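Local coordinates for putative branched-chain amino acid ABC transporter, periplasmic branched-chain amino acid-binding protein (Pseudomonas protegens Pf-5, PDB 4RU0) that probably captures branched-chain amino acids or related small solutes in the periplasm and hands them to an ABC importer, at residues 61-65 / 66-70; 346-349 / 350-353; 357-360 / 361-365. One frame throughout, in Å; residues are numbered along the deposited sequence.

Interaction 1: 61-65 / 66-70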
ATOM      1  N   LEU A  61      -4.338  17.109  -3.844  1.00 54.39           N
ATOM      2  CA  LEU A  61      -5.449  17.462  -4.725  1.00 66.28           C
ATOM      3  C   LEU A  61      -5.577  18.981  -4.815  1.00 66.75           C
ATOM      4  O   LEU A  61      -5.834  19.536  -5.888  1.00 58.56           O
ATOM      5  CB  LEU A  61      -6.766  16.849  -4.234  1.00 53.32           C
ATOM      6  CG  LEU A  61      -6.928  15.327  -4.306  1.00 50.74           C
ATOM      7  CD1 LEU A  61      -8.261  14.901  -3.707  1.00 49.74           C
ATOM      8  CD2 LEU A  61      -6.805  14.828  -5.733  1.00 50.11           C
ATOM      9  N   ASN A  62      -5.400  19.642  -3.676  1.00 58.64           N
ATOM     10  CA  ASN A  62      -5.418  21.095  -3.616  1.00 67.78           C
ATOM     11  C   ASN A  62      -4.337  21.682  -4.516  1.00 67.93           C
ATOM     12  O   ASN A  62      -4.592  22.592  -5.308  1.00 64.79           O
ATOM     13  CB  ASN A  62      -5.223  21.567  -2.172  1.00 62.34           C
ATOM     14  CG  ASN A  62      -6.201  22.654  -1.779  1.00 77.59           C
ATOM     15  OD1 ASN A  62      -6.599  23.478  -2.604  1.00 81.08           O
ATOM     16  ND2 ASN A  62      -6.602  22.655  -0.513  1.00 77.34           N
ATOM     17  N   TYR A  63      -3.134  21.128  -4.386  1.00 62.25           N
ATOM     18  CA  TYR A  63      -1.977  21.528  -5.177  1.00 63.55           C
ATOM     19  C   TYR A  63      -2.239  21.430  -6.677  1.00 63.51           C
ATOM     20  O   TYR A  63      -1.954  22.362  -7.423  1.00 66.59           O
ATOM     21  CB  TYR A  63      -0.760  20.670  -4.795  1.00 62.29           C
ATOM     22  CG  TYR A  63       0.410  20.794  -5.745  1.00 63.14           C
ATOM     23  CD1 TYR A  63       1.334  21.821  -5.610  1.00 65.60           C
ATOM     24  CD2 TYR A  63       0.591  19.880  -6.776  1.00 61.61           C
ATOM     25  CE1 TYR A  63       2.404  21.938  -6.480  1.00 69.30           C
ATOM     26  CE2 TYR A  63       1.654  19.991  -7.649  1.00 62.49           C
ATOM     27  CZ  TYR A  63       2.557  21.019  -7.498  1.00 64.92           C
ATOM     28  OH  TYR A  63       3.616  21.125  -8.369  1.00 72.94           O
ATOM     29  N   ILE A  64      -2.782  20.297  -7.113  1.00 68.08           N
ATOM     30  CA  ILE A  64      -3.054  20.064  -8.531  1.00 66.61           C
ATOM     31  C   ILE A  64      -3.999  21.121  -9.109  1.00 65.96           C
ATOM     32  O   ILE A  64      -3.810  21.585 -10.234  1.00 65.96           O
ATOM     33  CB  ILE A  64      -3.648  18.657  -8.759  1.00 58.25           C
ATOM     34  CG1 ILE A  64      -2.587  17.588  -8.493  1.00 65.15           C
ATOM     35  CG2 ILE A  64      -4.188  18.509 -10.174  1.00 59.07           C
ATOM     36  CD1 ILE A  64      -1.444  17.603  -9.483  1.00 63.75           C
ATOM     37  N   ASN A  65      -5.003  21.508  -8.328  1.00 64.60           N
ATOM     38  CA  ASN A  65      -5.980  22.499  -8.768  1.00 65.02           C
ATOM     39  C   ASN A  65      -5.386  23.898  -8.878  1.00 76.02           C
ATOM     40  O   ASN A  65      -5.534  24.568  -9.897  1.00 69.91           O
ATOM     41  CB  ASN A  65      -7.177  22.530  -7.815  1.00 64.47           C
ATOM     42  CG  ASN A  65      -8.238  21.510  -8.172  1.00 62.29           C
ATOM     43  OD1 ASN A  65      -8.295  21.019  -9.300  1.00 61.69           O
ATOM     44  ND2 ASN A  65      -9.093  21.191  -7.210  1.00 61.22           N
ATOM     45  N   GLN A  66      -4.708  24.333  -7.824  1.00 68.94           N
ATOM     46  CA  GLN A  66      -4.272  25.715  -7.728  1.00 75.48           C
ATOM     47  C   GLN A  66      -2.963  25.994  -8.471  1.00 78.61           C
ATOM     48  O   GLN A  66      -2.765  27.099  -8.977  1.00 83.90           O
ATOM     49  CB  GLN A  66      -4.144  26.108  -6.253  1.00 75.07           C
ATOM     50  CG  GLN A  66      -5.416  25.856  -5.450  1.00 71.44           C
ATOM     51  CD  GLN A  66      -5.373  26.467  -4.061  1.00 72.61           C
ATOM     52  OE1 GLN A  66      -4.487  27.256  -3.745  1.00 82.84           O
ATOM     53  NE2 GLN A  66      -6.338  26.104  -3.224  1.00 71.44           N
ATOM     54  N   VAL A  67      -2.084  24.999  -8.559  1.00 71.57           N
ATOM     55  CA  VAL A  67      -0.767  25.208  -9.163  1.00 72.80           C
ATOM     56  C   VAL A  67      -0.683  24.754 -10.626  1.00 72.43           C
ATOM     57  O   VAL A  67       0.004  25.383 -11.433  1.00 81.65           O
ATOM     58  CB  VAL A  67       0.327  24.492  -8.351  1.00 71.42           C
ATOM     59  CG1 VAL A  67       1.707  24.785  -8.925  1.00 72.93           C
ATOM     60  CG2 VAL A  67       0.258  24.919  -6.896  1.00 71.92           C
ATOM     61  N   GLU A  68      -1.375  23.673 -10.978  1.00 69.95           N
ATOM     62  CA  GLU A  68      -1.391  23.215 -12.369  1.00 69.66           C
ATOM     63  C   GLU A  68      -2.734  23.456 -13.052  1.00 70.04           C
ATOM     64  O   GLU A  68      -2.960  23.000 -14.174  1.00 69.68           O
ATOM     65  CB  GLU A  68      -1.042  21.730 -12.462  1.00 66.73           C
ATOM     66  CG  GLU A  68       0.422  21.403 -12.242  1.00 77.88           C
ATOM     67  CD  GLU A  68       0.679  20.838 -10.864  1.00 83.33           C
ATOM     68  OE1 GLU A  68      -0.017  21.262  -9.916  1.00 93.42           O
ATOM     69  OE2 GLU A  68       1.567  19.965 -10.728  1.00 74.90           O
ATOM     70  N   GLY A  69      -3.628  24.168 -12.377  1.00 70.87           N
ATOM     71  CA  GLY A  69      -4.937  24.452 -12.937  1.00 74.58           C
ATOM     72  C   GLY A  69      -5.757  23.193 -13.126  1.00 71.99           C
ATOM     73  O   GLY A  69      -6.535  23.078 -14.077  1.00 68.85           O
ATOM     74  N   GLY A  70      -5.581  22.244 -12.210  1.00 70.49           N
ATOM     75  CA  GLY A  70      -6.260  20.964 -12.294  1.00 66.51           C
ATOM     76  C   GLY A  70      -5.517  20.019 -13.214  1.00 62.23           C
ATOM     77  O   GLY A  70      -4.356  20.253 -13.551  1.00 63.21           O
TER
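The carbonyl oxygen of Ile64 is gripped by two backbone N-H groups, which arrive on opposite faces of its plane: Gly70 N at 2.7 Å and, less squarely, Glu68 N at 3.3 Å from Ile64 O. Gly69 and Gly70 both have positive phi, which suits glycine, and the chain curls back so that Gly70 N reaches the last turn of helix 47-67. Val67 N still makes the ordinary helical bond to Tyr63 O. With CG anti to the backbone N (chi1 168°), the Tyr63 ring lies beside Val67, whose CB sits over one face, 4.2 Å from the centroid, in a CH-pi contact. The Glu68 side chain bends at chi2, and its carboxylate stands almost perpendicular to the same ring, with OE2 3.1 Å from Tyr63 CE2. Replacing this tyrosine with alanine removes the ring; Val67 would probably lose the face it packs on and the Glu68 carboxylate be freer to swing. Gln66 OE1 accepts from Lys313 NZ, and Asn65 ND2 bonds to Leu76 O. The turn follows the helix of the beta-alpha-beta unit 34-40, 47-67, 76-82; Leu61, Asn62 and Asn65 touch strand 76-82, and Tyr307 of helix 299-309 meets Tyr63 and Val67.

Interaction 2: 346-349 / 350-353; sequences GKFG and KRPL
Backbone bonding between Gly349 and Arg351 is slight: Arg351 N gives a weak bond of 2.7 Å to Gly349 O, strongly bent at 116°, which closes an inverse gamma turn centred on Lys350. Gly349 is the first residue to leave helical geometry after helix 325-348. Its backbone angles would jam a side chain against the preceding carbonyl oxygen, so glycine suits the place where the chain breaks away.

The polar side-chain contact is made by Arg351. Its CG lies between the backbone N and the carbonyl carbon (chi1 66°), and the chain then runs extended to NE, bringing the guanidinium back to the end of the helix. There Phe348 O lies over one face of the group. The very close approach of NH1 to this oxygen is doubtful, and its angle is too poor for a hydrogen bond. Arg351 NH2 comes within 3.7 Å of Phe348 CB, and the guanidinium and phenyl planes are turned 61° from each other. The same NH2 has a weak ion pair with Glu357 of the next helix.

Apolar packing joins Phe348 to Leu353, whose CD2 touches Phe348 CB at 3.7 Å, the two side chains crossing at about a right angle. Leu353 also rests on Ile341 and Ala344 of helix 325-348, and its backbone N bonds to Gln34 OE1.

With one weak backbone bond between the segments, the turn probably depends on glycine's conformational freedom and on the leucine's burial. A positive guanidinium near the helix C-terminus may be electrostatically favourable, though the modelled contact is too close to show how.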
ATOM      1  N   GLY A 346      -5.695  11.336 -22.205  1.00 55.53           N
ATOM      2  CA  GLY A 346      -4.924  11.217 -23.426  1.00 53.02           C
ATOM      3  C   GLY A 346      -5.694  10.514 -24.528  1.00 58.02           C
ATOM      4  O   GLY A 346      -5.312  10.569 -25.698  1.00 63.00           O
ATOM      5  N   LYS A 347      -6.786   9.851 -24.160  1.00 58.83           N
ATOM      6  CA  LYS A 347      -7.619   9.171 -25.145  1.00 58.44           C
ATOM      7  C   LYS A 347      -9.072   9.650 -25.081  1.00 59.72           C
ATOM      8  O   LYS A 347      -9.881   9.334 -25.951  1.00 64.45           O
ATOM      9  CB  LYS A 347      -7.545   7.648 -24.952  1.00 57.28           C
ATOM     10  CG  LYS A 347      -8.275   6.861 -26.036  1.00 58.45           C
ATOM     11  CD  LYS A 347      -7.933   5.387 -26.052  1.00 58.39           C
ATOM     12  CE  LYS A 347      -8.707   4.688 -27.165  1.00 63.04           C
ATOM     13  NZ  LYS A 347      -8.220   3.309 -27.432  1.00 69.33           N
ATOM     14  N   PHE A 348      -9.409  10.434 -24.064  1.00 57.24           N
ATOM     15  CA  PHE A 348     -10.795  10.856 -23.908  1.00 62.30           C
ATOM     16  C   PHE A 348     -10.951  12.376 -23.789  1.00 70.28           C
ATOM     17  O   PHE A 348     -12.069  12.880 -23.658  1.00 76.18           O
ATOM     18  CB  PHE A 348     -11.422  10.156 -22.697  1.00 58.64           C
ATOM     19  CG  PHE A 348     -11.391   8.647 -22.784  1.00 58.68           C
ATOM     20  CD1 PHE A 348     -12.140   7.976 -23.737  1.00 47.44           C
ATOM     21  CD2 PHE A 348     -10.619   7.902 -21.903  1.00 59.50           C
ATOM     22  CE1 PHE A 348     -12.113   6.593 -23.815  1.00 45.75           C
ATOM     23  CE2 PHE A 348     -10.587   6.519 -21.980  1.00 44.48           C
ATOM     24  CZ  PHE A 348     -11.336   5.865 -22.936  1.00 44.28           C
ATOM     25  N   GLY A 349      -9.837  13.100 -23.850  1.00 60.95           N
ATOM     26  CA  GLY A 349      -9.875  14.552 -23.877  1.00 62.74           C
ATOM     27  C   GLY A 349      -9.953  15.198 -22.508  1.00 62.34           C
ATOM     28  O   GLY A 349     -10.268  14.539 -21.520  1.00 65.92           O
ATOM     29  N   LYS A 350      -9.661  16.495 -22.455  1.00 64.11           N
ATOM     30  CA  LYS A 350      -9.673  17.241 -21.200  1.00 64.12           C
ATOM     31  C   LYS A 350     -11.092  17.390 -20.664  1.00 73.25           C
ATOM     32  O   LYS A 350     -11.737  18.415 -20.875  1.00 76.89           O
ATOM     33  CB  LYS A 350      -9.044  18.625 -21.384  1.00 66.45           C
ATOM     34  CG  LYS A 350      -7.657  18.626 -22.016  1.00 75.95           C
ATOM     35  CD  LYS A 350      -7.269  20.038 -22.454  1.00 80.27           C
ATOM     36  CE  LYS A 350      -5.901  20.085 -23.126  1.00 82.69           C
ATOM     37  NZ  LYS A 350      -4.783  19.865 -22.170  1.00 82.92           N
ATOM     38  N   ARG A 351     -11.567  16.366 -19.962  1.00 70.31           N
ATOM     39  CA  ARG A 351     -12.924  16.364 -19.425  1.00 60.83           C
ATOM     40  C   ARG A 351     -13.073  15.336 -18.309  1.00 66.43           C
ATOM     41  O   ARG A 351     -12.281  14.395 -18.225  1.00 61.30           O
ATOM     42  CB  ARG A 351     -13.937  16.068 -20.531  1.00 61.03           C
ATOM     43  CG  ARG A 351     -13.824  14.670 -21.091  1.00 59.66           C
ATOM     44  CD  ARG A 351     -15.090  14.268 -21.813  1.00 59.51           C
ATOM     45  NE  ARG A 351     -15.245  12.816 -21.857  1.00 75.11           N
ATOM     46  CZ  ARG A 351     -14.933  12.062 -22.906  1.00 68.87           C
ATOM     47  NH1 ARG A 351     -14.450  12.623 -24.007  1.00 68.60           N
ATOM     48  NH2 ARG A 351     -15.110  10.746 -22.853  1.00 64.74           N
ATOM     49  N   PRO A 352     -14.083  15.521 -17.441  1.00 66.08           N
ATOM     50  CA  PRO A 352     -14.460  14.511 -16.448  1.00 56.40           C
ATOM     51  C   PRO A 352     -14.604  13.121 -17.065  1.00 66.20           C
ATOM     52  O   PRO A 352     -15.104  12.988 -18.188  1.00 55.49           O
ATOM     53  CB  PRO A 352     -15.794  15.032 -15.926  1.00 56.67           C
ATOM     54  CG  PRO A 352     -15.631  16.515 -15.989  1.00 62.63           C
ATOM     55  CD  PRO A 352     -14.826  16.781 -17.241  1.00 64.06           C
ATOM     56  N   LEU A 353     -14.159  12.102 -16.333  1.00 62.33           N
ATOM     57  CA  LEU A 353     -14.044  10.758 -16.886  1.00 58.43           C
ATOM     58  C   LEU A 353     -14.966   9.734 -16.241  1.00 50.86           C
ATOM     59  O   LEU A 353     -15.436   9.911 -15.115  1.00 50.44           O
ATOM     60  CB  LEU A 353     -12.604  10.270 -16.763  1.00 53.83           C
ATOM     61  CG  LEU A 353     -11.569  10.979 -17.630  1.00 58.80           C
ATOM     62  CD1 LEU A 353     -10.170  10.502 -17.271  1.00 52.92           C
ATOM     63  CD2 LEU A 353     -11.868  10.729 -19.098  1.00 54.02           C
TER

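Interaction 3: 357-360 / 361-365; sequences EGRW and GLEHL
His364 ND1 donates to Trp360 O at 2.8 Å, and the oxygen lies close to the imidazole plane, so the bond meets the ring at its edge. It satisfies a carbonyl of the last turn of helix 355-363 with a side-chain N-H. Regular helical bonds precede it: Gly361 N to Glu357 O, Leu362 N to Gly358 O, the straightest at 171°, and Glu363 N to Arg359 O.

Charge acts more loosely between Arg359 and Glu363. Glu363 OE1 is 3.7 Å from Arg359 NE, a long salt bridge in which the oxygen stands well out of the guanidinium plane and no N-H points at it. The two flat groups are nearly parallel, 16° apart, and the closer touch is of carbon, Arg359 CD to Glu363 CD at 3.4 Å. Glu363 OE2 finds firmer partners in Arg441 and His391, while Arg359 makes a cation-pi contact with Tyr149.

Packing centres on the indole of Trp360. With its CG anti to the backbone N (chi1 -172°), the ring is placed against the imidazole of His364 in a face-to-face stack, centroids 3.7 Å apart for the six-membered ring. His364 CB lies over that same ring in a CH-pi contact. Leu362 CG packs against Gly358 O at 3.5 Å, and its side chain continues to Val108, Pro130 and Phe151.

The imidazole is therefore held twice by one residue, at its edge by the carbonyl and across its face by the indole, which should restrict its rotation. As the donor, ND1 carries a proton, and any positive charge on the ring would probably be favoured by the stacked indole and the helix-end carbonyl.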
ATOM      1  N   GLU A 357     -13.672   4.485 -18.172  1.00 47.52           N
ATOM      2  CA  GLU A 357     -12.533   5.162 -18.770  1.00 48.56           C
ATOM      3  C   GLU A 357     -11.405   5.254 -17.753  1.00 48.12           C
ATOM      4  O   GLU A 357     -10.229   5.187 -18.106  1.00 48.50           O
ATOM      5  CB  GLU A 357     -12.938   6.553 -19.269  1.00 49.98           C
ATOM      6  CG  GLU A 357     -13.903   6.515 -20.454  1.00 50.66           C
ATOM      7  CD  GLU A 357     -14.724   7.788 -20.597  1.00 51.87           C
ATOM      8  OE1 GLU A 357     -14.523   8.720 -19.789  1.00 52.09           O
ATOM      9  OE2 GLU A 357     -15.577   7.852 -21.512  1.00 52.43           O
ATOM     10  N   GLY A 358     -11.777   5.397 -16.485  1.00 47.40           N
ATOM     11  CA  GLY A 358     -10.813   5.417 -15.403  1.00 46.95           C
ATOM     12  C   GLY A 358     -10.088   4.089 -15.322  1.00 45.98           C
ATOM     13  O   GLY A 358      -8.899   4.028 -15.009  1.00 45.97           O
ATOM     14  N   ARG A 359     -10.818   3.020 -15.618  1.00 47.04           N
ATOM     15  CA  ARG A 359     -10.250   1.680 -15.646  1.00 46.08           C
ATOM     16  C   ARG A 359      -9.233   1.572 -16.778  1.00 45.25           C
ATOM     17  O   ARG A 359      -8.191   0.930 -16.632  1.00 44.97           O
ATOM     18  CB  ARG A 359     -11.361   0.638 -15.808  1.00 43.79           C
ATOM     19  CG  ARG A 359     -10.984  -0.769 -15.396  1.00 42.84           C
ATOM     20  CD  ARG A 359     -10.304  -1.542 -16.513  1.00 43.20           C
ATOM     21  NE  ARG A 359     -11.066  -1.492 -17.755  1.00 50.65           N
ATOM     22  CZ  ARG A 359     -12.055  -2.323 -18.059  1.00 49.42           C
ATOM     23  NH1 ARG A 359     -12.408  -3.276 -17.204  1.00 50.23           N
ATOM     24  NH2 ARG A 359     -12.690  -2.203 -19.217  1.00 50.02           N
ATOM     25  N   TRP A 360      -9.543   2.206 -17.906  1.00 46.33           N
ATOM     26  CA  TRP A 360      -8.645   2.210 -19.056  1.00 47.33           C
ATOM     27  C   TRP A 360      -7.353   2.948 -18.726  1.00 47.91           C
ATOM     28  O   TRP A 360      -6.269   2.535 -19.134  1.00 48.22           O
ATOM     29  CB  TRP A 360      -9.316   2.851 -20.278  1.00 48.52           C
ATOM     30  CG  TRP A 360      -8.508   2.696 -21.536  1.00 49.62           C
ATOM     31  CD1 TRP A 360      -8.642   1.717 -22.477  1.00 49.75           C
ATOM     32  CD2 TRP A 360      -7.424   3.528 -21.973  1.00 50.86           C
ATOM     33  NE1 TRP A 360      -7.716   1.894 -23.478  1.00 51.01           N
ATOM     34  CE2 TRP A 360      -6.957   2.998 -23.193  1.00 51.71           C
ATOM     35  CE3 TRP A 360      -6.807   4.675 -21.456  1.00 51.47           C
ATOM     36  CZ2 TRP A 360      -5.900   3.570 -23.902  1.00 53.13           C
ATOM     37  CZ3 TRP A 360      -5.755   5.241 -22.161  1.00 52.87           C
ATOM     38  CH2 TRP A 360      -5.315   4.688 -23.373  1.00 53.69           C
ATOM     39  N   GLY A 361      -7.483   4.045 -17.987  1.00 48.15           N
ATOM     40  CA  GLY A 361      -6.337   4.841 -17.592  1.00 48.82           C
ATOM     41  C   GLY A 361      -5.413   4.051 -16.687  1.00 54.33           C
ATOM     42  O   GLY A 361      -4.202   3.997 -16.914  1.00 53.08           O
ATOM     43  N   LEU A 362      -5.994   3.430 -15.663  1.00 46.60           N
ATOM     44  CA  LEU A 362      -5.243   2.582 -14.747  1.00 45.66           C
ATOM     45  C   LEU A 362      -4.467   1.505 -15.489  1.00 45.60           C
ATOM     46  O   LEU A 362      -3.282   1.312 -15.234  1.00 45.71           O
ATOM     47  CB  LEU A 362      -6.180   1.938 -13.725  1.00 44.40           C
ATOM     48  CG  LEU A 362      -6.644   2.850 -12.591  1.00 44.36           C
ATOM     49  CD1 LEU A 362      -7.870   2.276 -11.927  1.00 43.39           C
ATOM     50  CD2 LEU A 362      -5.525   3.034 -11.579  1.00 44.31           C
ATOM     51  N   GLU A 363      -5.128   0.823 -16.423  1.00 45.56           N
ATOM     52  CA  GLU A 363      -4.504  -0.290 -17.139  1.00 45.57           C
ATOM     53  C   GLU A 363      -3.440   0.183 -18.132  1.00 51.49           C
ATOM     54  O   GLU A 363      -2.680  -0.622 -18.674  1.00 47.14           O
ATOM     55  CB  GLU A 363      -5.566  -1.128 -17.858  1.00 45.30           C
ATOM     56  CG  GLU A 363      -6.528  -1.831 -16.901  1.00 46.50           C
ATOM     57  CD  GLU A 363      -7.357  -2.921 -17.559  1.00 47.23           C
ATOM     58  OE1 GLU A 363      -7.724  -2.772 -18.740  1.00 49.72           O
ATOM     59  OE2 GLU A 363      -7.648  -3.935 -16.882  1.00 42.88           O
ATOM     60  N   HIS A 364      -3.373   1.489 -18.365  1.00 47.91           N
ATOM     61  CA  HIS A 364      -2.365   2.025 -19.270  1.00 49.36           C
ATOM     62  C   HIS A 364      -1.390   2.949 -18.551  1.00 52.48           C
ATOM     63  O   HIS A 364      -0.664   3.708 -19.186  1.00 54.98           O
ATOM     64  CB  HIS A 364      -3.030   2.756 -20.437  1.00 50.53           C
ATOM     65  CG  HIS A 364      -3.656   1.835 -21.434  1.00 50.50           C
ATOM     66  ND1 HIS A 364      -4.879   1.235 -21.228  1.00 49.49           N
ATOM     67  CD2 HIS A 364      -3.215   1.385 -22.633  1.00 51.46           C
ATOM     68  CE1 HIS A 364      -5.169   0.465 -22.260  1.00 52.61           C
ATOM     69  NE2 HIS A 364      -4.175   0.539 -23.128  1.00 55.41           N
ATOM     70  N   LEU A 365      -1.373   2.874 -17.225  1.00 50.52           N
ATOM     71  CA  LEU A 365      -0.418   3.640 -16.443  1.00 49.32           C
ATOM     72  C   LEU A 365       1.004   3.278 -16.836  1.00 50.00           C
ATOM     73  O   LEU A 365       1.358   2.103 -16.919  1.00 49.37           O
ATOM     74  CB  LEU A 365      -0.617   3.399 -14.949  1.00 48.40           C
ATOM     75  CG  LEU A 365      -1.447   4.430 -14.192  1.00 48.10           C
ATOM     76  CD1 LEU A 365      -1.448   4.108 -12.705  1.00 47.03           C
ATOM     77  CD2 LEU A 365      -0.908   5.823 -14.442  1.00 49.66           C
TER

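Overall arrangement
Along the chain the contacts come in the order interaction 1, interaction 2, interaction 3. Interaction 1 ends helix 47-67; interaction 2 leaves helix 325-348, and interaction 3 ends the helix that follows, 355-363. Interactions 2 and 3, with centres about 12 Å apart, join these successive helices directly: Lys347 CD packs on Trp360 CZ2 at 3.5 Å, and Phe348 lies against Glu357. Interaction 1, from far earlier in the chain, touches neither; its centre is about 17 Å from that of interaction 2, nearest atoms about 9 Å apart, and about 21 Å from that of interaction 3. All three apparently belong to a single alpha/beta lobe of the two-lobed binding-protein fold, as structural turns rather than among the residues lining the observed ligand pocket.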